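Local coordinates for protein bacterial regulatory proteins, tetR family (Corynebacterium glutamicum, PDB 3AQT) that represses transcription as a TetR-family regulator with resorcinol as its inducer, and probably binds DNA through an N-terminal helix-turn-helix, at residues B[51-54]-B[55-58]; B[60-64]-B[65-69]; B[71-75]-B[76-80]; B[88-91]-B[92-96]; B[96-99]-B[100-104]. One frame throughout, in Å; residues are numbered along the deposited sequence.

Contact 1 (B[51-54]-B[55-58])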
loop_
_atom_site.group_PDB
_atom_site.type_symbol
_atom_site.label_atom_id
_atom_site.label_comp_id
_atom_site.label_asym_id
_atom_site.label_seq_id
_atom_site.Cartn_x
_atom_site.Cartn_y
_atom_site.Cartn_z
ATOM N N LEU B 51 -25.747 -14.257 -2.229
ATOM C CA LEU B 51 -24.872 -14.123 -1.072
ATOM C C LEU B 51 -24.167 -12.778 -1.141
ATOM O O LEU B 51 -24.059 -12.069 -0.136
ATOM C CB LEU B 51 -23.847 -15.261 -1.035
ATOM C CG LEU B 51 -24.427 -16.606 -0.581
ATOM C CD1 LEU B 51 -23.399 -17.698 -0.726
ATOM C CD2 LEU B 51 -24.881 -16.491 0.871
ATOM N N ILE B 52 -23.705 -12.417 -2.335
ATOM C CA ILE B 52 -23.023 -11.144 -2.532
ATOM C C ILE B 52 -23.964 -10.003 -2.147
ATOM O O ILE B 52 -23.578 -9.082 -1.422
ATOM C CB ILE B 52 -22.572 -10.982 -4.003
ATOM C CG1 ILE B 52 -21.459 -11.986 -4.309
ATOM C CG2 ILE B 52 -22.077 -9.571 -4.257
ATOM C CD1 ILE B 52 -20.264 -12.018 -3.373
ATOM N N THR B 53 -25.202 -10.076 -2.628
ATOM C CA THR B 53 -26.213 -9.061 -2.339
ATOM C C THR B 53 -26.496 -9.013 -0.843
ATOM O O THR B 53 -26.628 -7.933 -0.256
ATOM C CB THR B 53 -27.540 -9.364 -3.094
ATOM O OG1 THR B 53 -27.298 -9.341 -4.506
ATOM C CG2 THR B 53 -28.615 -8.329 -2.757
ATOM N N SER B 54 -26.590 -10.184 -0.225
ATOM C CA SER B 54 -26.860 -10.255 1.207
ATOM C C SER B 54 -25.735 -9.594 1.996
ATOM O O SER B 54 -25.973 -8.714 2.833
ATOM C CB SER B 54 -27.016 -11.714 1.647
ATOM O OG SER B 54 -27.307 -11.782 3.033
ATOM N N ALA B 55 -24.508 -10.021 1.714
ATOM C CA ALA B 55 -23.335 -9.478 2.385
ATOM C C ALA B 55 -23.254 -7.967 2.242
ATOM O O ALA B 55 -22.983 -7.268 3.213
ATOM C CB ALA B 55 -22.062 -10.123 1.831
ATOM N N ARG B 56 -23.493 -7.456 1.039
ATOM C CA ARG B 56 -23.417 -6.014 0.829
ATOM C C ARG B 56 -24.468 -5.250 1.606
ATOM O O ARG B 56 -24.183 -4.237 2.223
ATOM C CB ARG B 56 -23.566 -5.654 -0.648
ATOM C CG ARG B 56 -23.445 -4.151 -0.891
ATOM C CD ARG B 56 -23.812 -3.780 -2.315
ATOM N NE ARG B 56 -25.223 -4.038 -2.575
ATOM C CZ ARG B 56 -25.681 -4.760 -3.591
ATOM N NH1 ARG B 56 -24.840 -5.303 -4.462
ATOM N NH2 ARG B 56 -26.984 -4.943 -3.726
ATOM N N THR B 57 -25.699 -5.728 1.560
ATOM C CA THR B 57 -26.766 -5.048 2.263
ATOM C C THR B 57 -26.508 -4.999 3.765
ATOM O O THR B 57 -26.668 -3.953 4.392
ATOM C CB THR B 57 -28.102 -5.729 1.971
ATOM O OG1 THR B 57 -28.249 -5.855 0.549
ATOM C CG2 THR B 57 -29.259 -4.912 2.525
ATOM N N LEU B 58 -26.090 -6.121 4.337
ATOM C CA LEU B 58 -25.810 -6.184 5.769
ATOM C C LEU B 58 -24.583 -5.358 6.186
ATOM O O LEU B 58 -24.645 -4.572 7.135
ATOM C CB LEU B 58 -25.643 -7.647 6.193
ATOM C CG LEU B 58 -26.924 -8.478 6.036
ATOM C CD1 LEU B 58 -26.658 -9.942 6.331
ATOM C CD2 LEU B 58 -27.989 -7.926 6.960
#
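Thr53 O is gripped by two donors of one residue, Thr57, one turn further along helix 41-62. This is the first helix of the N-terminal TetR-type DNA-binding domain. Thr57 OG1 donates to Thr53 O at 2.8 Å. Thr57 N donates to the same oxygen at 3.0 Å. The two arrive from opposite faces of the carbonyl plane, and neither lies in it. The hydroxyl can fold back because Thr57 OG1 lies on the backbone N side of the residue, opposite its carbonyl carbon (chi1 -51°). The Thr53 and Thr57 side chains run alongside each other and point the same way. Thr53 OG1 itself bonds backward, to Ala49 O.

The regular helical bonds continue on either side. Ala55 N meets Leu51 O at 2.8 Å, and Leu58 N meets Ser54 O at 3.0 Å. The Leu58 side chain leans back over the same Ser54 carbonyl, with CG 3.3 Å from Ser54 O. Its CD1 also comes near Ser54 OG. That hydroxyl is taken up by Ile72 O of helix 69-75.

The helix has two different surfaces here. Leu51, Ile52 and Ala55 face inward, onto helices 69-75 and 90-111. Thr53 and Thr57 lie on the exposed side. Arg56 runs out from the backbone, then bends at its third torsion (chi3 66°). This brings its guanidinium past Thr53, and Thr53 CA lies over one face, toward its rim. NH1 is used for a salt bridge to Asp100 of helix 90-111. Thr53 CG2 approaches the guanidinium obliquely, 3.9 Å from Arg56 NH2.

Contact 2 (B[60-64]-B[65-69])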
loop_
_atom_site.group_PDB
_atom_site.type_symbol
_atom_site.label_atom_id
_atom_site.label_comp_id
_atom_site.label_asym_id
_atom_site.label_seq_id
_atom_site.Cartn_x
_atom_site.Cartn_y
_atom_site.Cartn_z
ATOM N N ALA B 60 -23.296 -2.852 4.720
ATOM C CA ALA B 60 -23.534 -1.428 4.515
ATOM C C ALA B 60 -24.169 -0.828 5.762
ATOM O O ALA B 60 -23.906 0.318 6.117
ATOM C CB ALA B 60 -24.440 -1.220 3.320
ATOM N N GLU B 61 -25.004 -1.616 6.426
ATOM C CA GLU B 61 -25.683 -1.159 7.626
ATOM C C GLU B 61 -24.807 -1.256 8.876
ATOM O O GLU B 61 -24.740 -0.315 9.656
ATOM C CB GLU B 61 -26.966 -1.971 7.837
ATOM C CG GLU B 61 -27.810 -2.113 6.576
ATOM C CD GLU B 61 -29.018 -3.032 6.752
ATOM O OE1 GLU B 61 -28.857 -4.115 7.352
ATOM O OE2 GLU B 61 -30.123 -2.682 6.274
ATOM N N ARG B 62 -24.115 -2.376 9.053
ATOM C CA ARG B 62 -23.303 -2.565 10.250
ATOM C C ARG B 62 -21.777 -2.585 10.150
ATOM O O ARG B 62 -21.107 -2.627 11.176
ATOM C CB ARG B 62 -23.755 -3.836 10.969
ATOM C CG ARG B 62 -25.146 -3.750 11.575
ATOM C CD ARG B 62 -25.377 -4.918 12.512
ATOM N NE ARG B 62 -25.284 -6.183 11.796
ATOM C CZ ARG B 62 -26.256 -6.679 11.040
ATOM N NH1 ARG B 62 -27.404 -6.025 10.906
ATOM N NH2 ARG B 62 -26.068 -7.817 10.395
ATOM N N GLY B 63 -21.218 -2.554 8.946
ATOM C CA GLY B 63 -19.769 -2.585 8.819
ATOM C C GLY B 63 -19.310 -3.958 8.366
ATOM O O GLY B 63 -19.809 -4.963 8.853
ATOM N N VAL B 64 -18.362 -4.008 7.437
ATOM C CA VAL B 64 -17.880 -5.282 6.911
ATOM C C VAL B 64 -17.378 -6.220 8.004
ATOM O O VAL B 64 -17.428 -7.447 7.867
ATOM C CB VAL B 64 -16.727 -5.078 5.890
ATOM C CG1 VAL B 64 -17.141 -4.081 4.819
ATOM C CG2 VAL B 64 -15.488 -4.596 6.599
ATOM N N ASP B 65 -16.909 -5.630 9.097
ATOM C CA ASP B 65 -16.356 -6.395 10.203
ATOM C C ASP B 65 -17.379 -6.927 11.207
ATOM O O ASP B 65 -17.077 -7.836 11.980
ATOM C CB ASP B 65 -15.316 -5.532 10.925
ATOM C CG ASP B 65 -14.499 -6.323 11.928
ATOM O OD1 ASP B 65 -13.912 -7.359 11.531
ATOM O OD2 ASP B 65 -14.447 -5.904 13.110
ATOM N N ASN B 66 -18.591 -6.384 11.189
ATOM C CA ASN B 66 -19.611 -6.815 12.134
ATOM C C ASN B 66 -20.698 -7.712 11.567
ATOM O O ASN B 66 -21.803 -7.744 12.097
ATOM C CB ASN B 66 -20.254 -5.592 12.775
ATOM C CG ASN B 66 -19.232 -4.666 13.392
ATOM O OD1 ASN B 66 -18.442 -5.081 14.245
ATOM N ND2 ASN B 66 -19.232 -3.407 12.963
ATOM N N VAL B 67 -20.395 -8.449 10.503
ATOM C CA VAL B 67 -21.386 -9.337 9.901
ATOM C C VAL B 67 -20.795 -10.714 9.651
ATOM O O VAL B 67 -19.819 -10.854 8.917
ATOM C CB VAL B 67 -21.904 -8.781 8.555
ATOM C CG1 VAL B 67 -22.935 -9.724 7.973
ATOM C CG2 VAL B 67 -22.503 -7.396 8.750
ATOM N N GLY B 68 -21.396 -11.732 10.257
ATOM C CA GLY B 68 -20.899 -13.082 10.084
ATOM C C GLY B 68 -21.588 -13.781 8.940
ATOM O O GLY B 68 -22.620 -13.315 8.457
ATOM N N ILE B 69 -21.047 -14.915 8.515
ATOM C CA ILE B 69 -21.643 -15.617 7.395
ATOM C C ILE B 69 -22.987 -16.258 7.725
ATOM O O ILE B 69 -23.763 -16.581 6.827
ATOM C CB ILE B 69 -20.663 -16.678 6.804
ATOM C CG1 ILE B 69 -20.908 -18.034 7.435
ATOM C CG2 ILE B 69 -19.219 -16.235 7.003
ATOM C CD1 ILE B 69 -21.881 -18.916 6.669
#
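Asn66 turns its CG to the backbone N side, opposite its carbonyl carbon (chi1 -54°), which swings its amide back over the end of helix 41-62 to Arg62 O. This side-chain bond closes the turn where the helix ends, on the way to the predicted helix-turn-helix. Asn66 ND2 donates to Arg62 O at 2.7 Å. The bond is almost straight (N-H...O 176°), and the oxygen lies in the plane of the amide. It satisfies a carbonyl of the last helical residue.

Gly63 breaks the helix with a positive phi (105°). Its carbonyl then accepts from Asn66 N at 3.0 Å, with the donor above the carbonyl plane. Backbone and side chain of Asn66 thus hold two successive carbonyls.

Val67 CG2 lies 3.6 Å from Gly63 O. Val67 also packs on Leu58 and Met59 of helix 41-62. The Arg62 chain crosses Val67 at about a right angle and carries its guanidinium onward to a salt bridge with Glu71 of helix 69-75. Asn66 O lies at the guanidinium edge, in its plane, 3.8 Å from Arg62 NE.

Contact 3 (B[71-75]-B[76-80])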
loop_
_atom_site.group_PDB
_atom_site.type_symbol
_atom_site.label_atom_id
_atom_site.label_comp_id
_atom_site.label_asym_id
_atom_site.label_seq_id
_atom_site.Cartn_x
_atom_site.Cartn_y
_atom_site.Cartn_z
ATOM N N GLU B 71 -25.451 -14.792 9.337
ATOM C CA GLU B 71 -26.441 -13.781 9.020
ATOM C C GLU B 71 -26.543 -13.552 7.503
ATOM O O GLU B 71 -27.615 -13.279 6.971
ATOM C CB GLU B 71 -26.094 -12.480 9.738
ATOM C CG GLU B 71 -27.191 -11.452 9.647
ATOM C CD GLU B 71 -26.980 -10.287 10.585
ATOM O OE1 GLU B 71 -27.901 -9.440 10.672
ATOM O OE2 GLU B 71 -25.901 -10.222 11.226
ATOM N N ILE B 72 -25.419 -13.680 6.812
ATOM C CA ILE B 72 -25.376 -13.497 5.370
ATOM C C ILE B 72 -26.117 -14.623 4.659
ATOM O O ILE B 72 -26.807 -14.392 3.667
ATOM C CB ILE B 72 -23.909 -13.450 4.887
ATOM C CG1 ILE B 72 -23.273 -12.138 5.346
ATOM C CG2 ILE B 72 -23.834 -13.604 3.378
ATOM C CD1 ILE B 72 -21.749 -12.094 5.254
ATOM N N THR B 73 -25.969 -15.843 5.161
ATOM C CA THR B 73 -26.638 -16.980 4.550
ATOM C C THR B 73 -28.137 -16.893 4.805
ATOM O O THR B 73 -28.940 -17.354 4.002
ATOM C CB THR B 73 -26.097 -18.319 5.094
ATOM O OG1 THR B 73 -26.074 -18.278 6.522
ATOM C CG2 THR B 73 -24.691 -18.571 4.583
ATOM N N GLU B 74 -28.512 -16.295 5.928
ATOM C CA GLU B 74 -29.920 -16.141 6.243
ATOM C C GLU B 74 -30.505 -15.147 5.241
ATOM O O GLU B 74 -31.540 -15.403 4.634
ATOM C CB GLU B 74 -30.098 -15.617 7.673
ATOM C CG GLU B 74 -31.556 -15.499 8.112
ATOM C CD GLU B 74 -31.715 -15.017 9.555
ATOM O OE1 GLU B 74 -31.330 -13.861 9.853
ATOM O OE2 GLU B 74 -32.231 -15.798 10.392
ATOM N N GLY B 75 -29.827 -14.017 5.065
ATOM C CA GLY B 75 -30.302 -13.008 4.138
ATOM C C GLY B 75 -30.483 -13.535 2.728
ATOM O O GLY B 75 -31.319 -13.037 1.979
ATOM N N ALA B 76 -29.696 -14.539 2.359
ATOM C CA ALA B 76 -29.777 -15.127 1.030
ATOM C C ALA B 76 -30.756 -16.294 1.030
ATOM O O ALA B 76 -31.008 -16.910 -0.008
ATOM C CB ALA B 76 -28.414 -15.601 0.593
ATOM N N ASN B 77 -31.290 -16.601 2.211
ATOM C CA ASN B 77 -32.250 -17.681 2.377
ATOM C C ASN B 77 -31.689 -19.084 2.101
ATOM O O ASN B 77 -32.213 -19.809 1.256
ATOM C CB ASN B 77 -33.466 -17.415 1.486
ATOM C CG ASN B 77 -34.602 -18.379 1.741
ATOM O OD1 ASN B 77 -35.021 -18.568 2.880
ATOM N ND2 ASN B 77 -35.115 -18.990 0.677
ATOM N N ILE B 78 -30.617 -19.453 2.804
ATOM C CA ILE B 78 -30.017 -20.786 2.676
ATOM C C ILE B 78 -29.467 -21.243 4.036
ATOM O O ILE B 78 -29.268 -20.425 4.941
ATOM C CB ILE B 78 -28.856 -20.839 1.633
ATOM C CG1 ILE B 78 -27.659 -20.020 2.120
ATOM C CG2 ILE B 78 -29.333 -20.326 0.288
ATOM C CD1 ILE B 78 -26.348 -20.294 1.385
ATOM N N GLY B 79 -29.233 -22.548 4.182
ATOM C CA GLY B 79 -28.705 -23.067 5.436
ATOM C C GLY B 79 -27.299 -22.559 5.695
ATOM O O GLY B 79 -26.470 -22.536 4.782
ATOM N N THR B 80 -27.016 -22.154 6.930
ATOM C CA THR B 80 -25.691 -21.628 7.272
ATOM C C THR B 80 -24.555 -22.598 6.967
ATOM O O THR B 80 -23.487 -22.194 6.486
ATOM C CB THR B 80 -25.595 -21.247 8.761
ATOM O OG1 THR B 80 -26.490 -20.160 9.038
ATOM C CG2 THR B 80 -24.171 -20.834 9.110
#
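Thr73 lays its side chain against Ile78, and the two cross at about a right angle. Thr73 CB is 3.8 Å from Ile78 CG1, and Thr73 CG2 meets Ile78 CD1 at 4.0 Å. The contact goes with a Schellman motif at the end of helix 69-75, inside the predicted helix-turn-helix. Asn77 leaves the helix with a positive phi (65°). Ile78 N then donates back to Thr73 O at 2.9 Å, and Asn77 N to Glu74 O at 2.7 Å. The apolar pairing of Thr73 with Ile78 joins the same two residues as the outer bond of the motif. The Asn77 donor sits well above the plane of the Glu74 carbonyl, whereas Ile78 N is only tilted from that of Thr73.

Ala76 N stays with the helix. It bonds to Ile72 O at 3.2 Å and only weakly to Thr73 O.

The hydroxyl of Thr73 sits between its own backbone N and carbonyl carbon (chi1 49°). From there OG1 is within hydrogen-bonding reach of two carbonyls of the preceding turn, Ala70 O and Ile69 O. Its single proton is shared between them or given to one. Thr80 comes back across this end of Thr73, with the two OG1 atoms 3.2 Å apart. Thr73 is buried, with Ile78 at CB and CG2 and Thr80 at OG1.

Around the motif, Ala76 and Ile72 press on Leu51 of helix 41-62, and Ile72 also touches Ala55. Thr73 touches Phe83 and Ile78 touches Tyr86, both in the loop that runs on to helix 90-111.

Contact 4 (B[88-91]-B[92-96])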
loop_
_atom_site.group_PDB
_atom_site.type_symbol
_atom_site.label_atom_id
_atom_site.label_comp_id
_atom_site.label_asym_id
_atom_site.label_seq_id
_atom_site.Cartn_x
_atom_site.Cartn_y
_atom_site.Cartn_z
ATOM N N PRO B 88 -15.037 -20.528 -1.128
ATOM C CA PRO B 88 -14.071 -21.310 -0.354
ATOM C C PRO B 88 -13.855 -20.710 1.027
ATOM O O PRO B 88 -13.588 -21.423 1.995
ATOM C CB PRO B 88 -12.813 -21.245 -1.215
ATOM C CG PRO B 88 -12.920 -19.893 -1.841
ATOM C CD PRO B 88 -14.375 -19.861 -2.262
ATOM N N ASP B 89 -13.979 -19.393 1.118
ATOM C CA ASP B 89 -13.784 -18.721 2.387
ATOM C C ASP B 89 -14.485 -17.375 2.447
ATOM O O ASP B 89 -15.161 -16.961 1.507
ATOM C CB ASP B 89 -12.296 -18.509 2.643
ATOM C CG ASP B 89 -11.612 -17.803 1.491
ATOM O OD1 ASP B 89 -10.915 -18.486 0.708
ATOM O OD2 ASP B 89 -11.785 -16.568 1.358
ATOM N N ARG B 90 -14.292 -16.696 3.570
ATOM C CA ARG B 90 -14.878 -15.394 3.810
ATOM C C ARG B 90 -14.243 -14.337 2.911
ATOM O O ARG B 90 -14.941 -13.521 2.323
ATOM C CB ARG B 90 -14.690 -15.014 5.282
ATOM C CG ARG B 90 -15.316 -13.682 5.667
ATOM C CD ARG B 90 -15.223 -13.428 7.163
ATOM N NE ARG B 90 -16.223 -12.465 7.623
ATOM C CZ ARG B 90 -16.174 -11.160 7.384
ATOM N NH1 ARG B 90 -15.166 -10.654 6.686
ATOM N NH2 ARG B 90 -17.128 -10.360 7.849
ATOM N N GLU B 91 -12.918 -14.360 2.807
ATOM C CA GLU B 91 -12.188 -13.398 1.989
ATOM C C GLU B 91 -12.707 -13.268 0.566
ATOM O O GLU B 91 -12.864 -12.157 0.068
ATOM C CB GLU B 91 -10.696 -13.751 1.942
ATOM C CG GLU B 91 -9.818 -12.832 2.771
ATOM C CD GLU B 91 -9.869 -11.379 2.303
ATOM O OE1 GLU B 91 -9.483 -11.105 1.143
ATOM O OE2 GLU B 91 -10.296 -10.508 3.100
ATOM N N GLN B 92 -12.959 -14.396 -0.092
ATOM C CA GLN B 92 -13.447 -14.363 -1.462
ATOM C C GLN B 92 -14.737 -13.540 -1.545
ATOM O O GLN B 92 -14.886 -12.687 -2.426
ATOM C CB GLN B 92 -13.700 -15.784 -1.979
ATOM C CG GLN B 92 -12.823 -16.196 -3.172
ATOM C CD GLN B 92 -13.646 -16.642 -4.392
ATOM O OE1 GLN B 92 -14.341 -17.661 -4.360
ATOM N NE2 GLN B 92 -13.566 -15.867 -5.472
ATOM N N LEU B 93 -15.660 -13.785 -0.620
ATOM C CA LEU B 93 -16.923 -13.064 -0.603
ATOM C C LEU B 93 -16.697 -11.586 -0.360
ATOM O O LEU B 93 -17.366 -10.744 -0.948
ATOM C CB LEU B 93 -17.841 -13.619 0.489
ATOM C CG LEU B 93 -19.144 -12.849 0.745
ATOM C CD1 LEU B 93 -20.107 -13.066 -0.418
ATOM C CD2 LEU B 93 -19.776 -13.324 2.042
ATOM N N LEU B 94 -15.759 -11.271 0.521
ATOM C CA LEU B 94 -15.453 -9.886 0.844
ATOM C C LEU B 94 -14.962 -9.204 -0.432
ATOM O O LEU B 94 -15.360 -8.087 -0.764
ATOM C CB LEU B 94 -14.361 -9.832 1.912
ATOM C CG LEU B 94 -14.482 -8.771 3.008
ATOM C CD1 LEU B 94 -14.661 -7.382 2.392
ATOM C CD2 LEU B 94 -15.677 -9.115 3.900
ATOM N N GLN B 95 -14.100 -9.902 -1.154
ATOM C CA GLN B 95 -13.555 -9.375 -2.385
ATOM C C GLN B 95 -14.625 -9.115 -3.440
ATOM O O GLN B 95 -14.554 -8.118 -4.162
ATOM C CB GLN B 95 -12.481 -10.320 -2.908
ATOM C CG GLN B 95 -11.187 -10.189 -2.133
ATOM C CD GLN B 95 -10.120 -11.129 -2.626
ATOM O OE1 GLN B 95 -9.999 -11.382 -3.827
ATOM N NE2 GLN B 95 -9.326 -11.648 -1.705
ATOM N N ALA B 96 -15.617 -9.994 -3.522
ATOM C CA ALA B 96 -16.697 -9.824 -4.488
ATOM C C ALA B 96 -17.502 -8.583 -4.137
ATOM O O ALA B 96 -17.898 -7.829 -5.020
ATOM C CB ALA B 96 -17.596 -11.045 -4.500
#
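The Glu91 carboxylate and the Gln95 amide are joined by one bond, their planes 49° apart. Both belong to the first turns of helix 90-111, which opens with an N-cap at Asp89. Gln95 NE2 donates to Glu91 OE1 at 2.9 Å. The bond is nearly straight (N-H...O 172°) and lies in the amide plane. It reaches the oxygen almost end-on, along the C-O bond. Gln95 OE1 accepts from Arg156, and with both ends of the amide bonded its rotation is fixed. The backbone links the same two residues, Gln95 N to Glu91 O at 2.8 Å.

The second carboxylate is the cap. Asp89 CG stands between its own backbone N and carbonyl carbon (chi1 53°), which turns OD2 toward the helix. Asp89 OD2 takes Gln92 N at 2.9 Å on its syn side, somewhat out of the carboxylate plane. The Gln92 side chain crosses Pro88 at about a right angle, with OE1 against Pro88 CD.

Arg90 and Leu94 lie alongside each other and point the same way, and both touch Met59 of helix 41-62. Arg90 NH2 bonds to Val64 O and Val67 O in the turn after that helix. Their backbones are joined as well: Leu94 N donates to Arg90 O at 3.0 Å.

Contact 5 (B[96-99]-B[100-104])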
loop_
_atom_site.group_PDB
_atom_site.type_symbol
_atom_site.label_atom_id
_atom_site.label_comp_id
_atom_site.label_asym_id
_atom_site.label_seq_id
_atom_site.Cartn_x
_atom_site.Cartn_y
_atom_site.Cartn_z
ATOM N N ALA B 96 -15.617 -9.994 -3.522
ATOM C CA ALA B 96 -16.697 -9.824 -4.488
ATOM C C ALA B 96 -17.502 -8.583 -4.137
ATOM O O ALA B 96 -17.898 -7.829 -5.020
ATOM C CB ALA B 96 -17.596 -11.045 -4.500
ATOM N N VAL B 97 -17.734 -8.367 -2.846
ATOM C CA VAL B 97 -18.480 -7.200 -2.395
ATOM C C VAL B 97 -17.691 -5.925 -2.709
ATOM O O VAL B 97 -18.266 -4.919 -3.129
ATOM C CB VAL B 97 -18.774 -7.292 -0.867
ATOM C CG1 VAL B 97 -19.327 -5.976 -0.338
ATOM C CG2 VAL B 97 -19.778 -8.405 -0.615
ATOM N N ALA B 98 -16.376 -5.969 -2.502
ATOM C CA ALA B 98 -15.520 -4.817 -2.788
ATOM C C ALA B 98 -15.491 -4.549 -4.297
ATOM O O ALA B 98 -15.525 -3.398 -4.727
ATOM C CB ALA B 98 -14.101 -5.064 -2.270
ATOM N N GLU B 99 -15.429 -5.609 -5.101
ATOM C CA GLU B 99 -15.422 -5.435 -6.552
ATOM C C GLU B 99 -16.695 -4.714 -6.968
ATOM O O GLU B 99 -16.666 -3.792 -7.790
ATOM C CB GLU B 99 -15.343 -6.781 -7.282
ATOM C CG GLU B 99 -13.935 -7.349 -7.409
ATOM C CD GLU B 99 -13.833 -8.451 -8.463
ATOM O OE1 GLU B 99 -14.831 -8.718 -9.170
ATOM O OE2 GLU B 99 -12.745 -9.052 -8.594
ATOM N N ASP B 100 -17.814 -5.135 -6.391
ATOM C CA ASP B 100 -19.095 -4.539 -6.699
ATOM C C ASP B 100 -19.070 -3.049 -6.364
ATOM O O ASP B 100 -19.529 -2.221 -7.146
ATOM C CB ASP B 100 -20.200 -5.253 -5.912
ATOM C CG ASP B 100 -21.577 -4.667 -6.170
ATOM O OD1 ASP B 100 -22.115 -4.866 -7.283
ATOM O OD2 ASP B 100 -22.119 -4.003 -5.259
ATOM N N ALA B 101 -18.520 -2.702 -5.207
ATOM C CA ALA B 101 -18.451 -1.299 -4.804
ATOM C C ALA B 101 -17.528 -0.459 -5.700
ATOM O O ALA B 101 -17.898 0.629 -6.143
ATOM C CB ALA B 101 -17.999 -1.192 -3.349
ATOM N N PHE B 102 -16.328 -0.962 -5.968
ATOM C CA PHE B 102 -15.383 -0.224 -6.793
ATOM C C PHE B 102 -15.835 -0.106 -8.244
ATOM O O PHE B 102 -15.656 0.940 -8.871
ATOM C CB PHE B 102 -13.999 -0.873 -6.737
ATOM C CG PHE B 102 -13.411 -0.931 -5.360
ATOM C CD1 PHE B 102 -13.626 0.101 -4.454
ATOM C CD2 PHE B 102 -12.619 -2.008 -4.978
ATOM C CE1 PHE B 102 -13.062 0.063 -3.185
ATOM C CE2 PHE B 102 -12.046 -2.062 -3.711
ATOM C CZ PHE B 102 -12.268 -1.021 -2.809
ATOM N N GLU B 103 -16.419 -1.171 -8.782
ATOM C CA GLU B 103 -16.880 -1.140 -10.166
ATOM C C GLU B 103 -18.024 -0.140 -10.348
ATOM O O GLU B 103 -18.101 0.540 -11.365
ATOM C CB GLU B 103 -17.328 -2.528 -10.611
ATOM C CG GLU B 103 -17.829 -2.585 -12.042
ATOM C CD GLU B 103 -18.336 -3.967 -12.408
ATOM O OE1 GLU B 103 -18.922 -4.127 -13.496
ATOM O OE2 GLU B 103 -18.150 -4.902 -11.601
ATOM N N SER B 104 -18.906 -0.043 -9.363
ATOM C CA SER B 104 -20.020 0.889 -9.454
ATOM C C SER B 104 -19.511 2.307 -9.636
ATOM O O SER B 104 -20.021 3.051 -10.481
ATOM C CB SER B 104 -20.887 0.830 -8.196
ATOM O OG SER B 104 -21.481 -0.446 -8.063
HETATM O O HOH W 1 -20.714 -3.736 -2.819
#
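Helix 90-111 runs from the DNA-binding domain toward the ligand domain, as in other TetR-family proteins, and this contact is two of its middle turns. The Phe102 ring folds back over the carbonyl of Ala98. CG lies on the backbone N side, opposite the carbonyl carbon (chi1 -60°), which sets one ring face over Ala98 O, 3.2 Å from Phe102 CD2. The same oxygen takes Phe102 N at 2.8 Å. Ala98 CB touches the ring at Phe102 CE2, 3.9 Å away. Trp140 meets this ring edge-to-face, and the bound resorcinol is about 8 Å from the Phe102 side chain.

On another side of the helix, a water donates to Val97 O at 2.7 Å and to Asp100 OD2 at 2.8 Å. It gives the Val97 carbonyl a second donor beside Ala101 N. Asp100 OD2 also forms a salt bridge with Arg56 of helix 41-62.

Glu99 O accepts from Glu103 N at 2.8 Å. The carboxylate of Glu99 turns to Arg156 of helix 150-157. Asp100 and Glu99 thus tie helix 90-111 to helices 41-62 and 150-157, and their arginine partners would be expected to keep them ionised.

Each contact joins consecutive residues, so each closes only a local turn, and none encloses another. Contact 1 lies in helix 41-62. Contact 2 ends that helix and leads to helix 69-75, which contact 3 ends. Contacts 4 and 5 follow on helix 90-111 and share Ala96. The turns meet in space. Contact 1 touches all the others: Leu58 packs on Val67, Ser54 bonds to Ile72 O, Ala55 packs on Leu93, and Arg56 pairs with Asp100. Arg62 to Glu71 ties contact 2 to contact 3, and Arg90 ties contact 4 to contact 2. Contact 5 lies where helix 90-111 leads from the DNA-binding part toward the resorcinol-binding part.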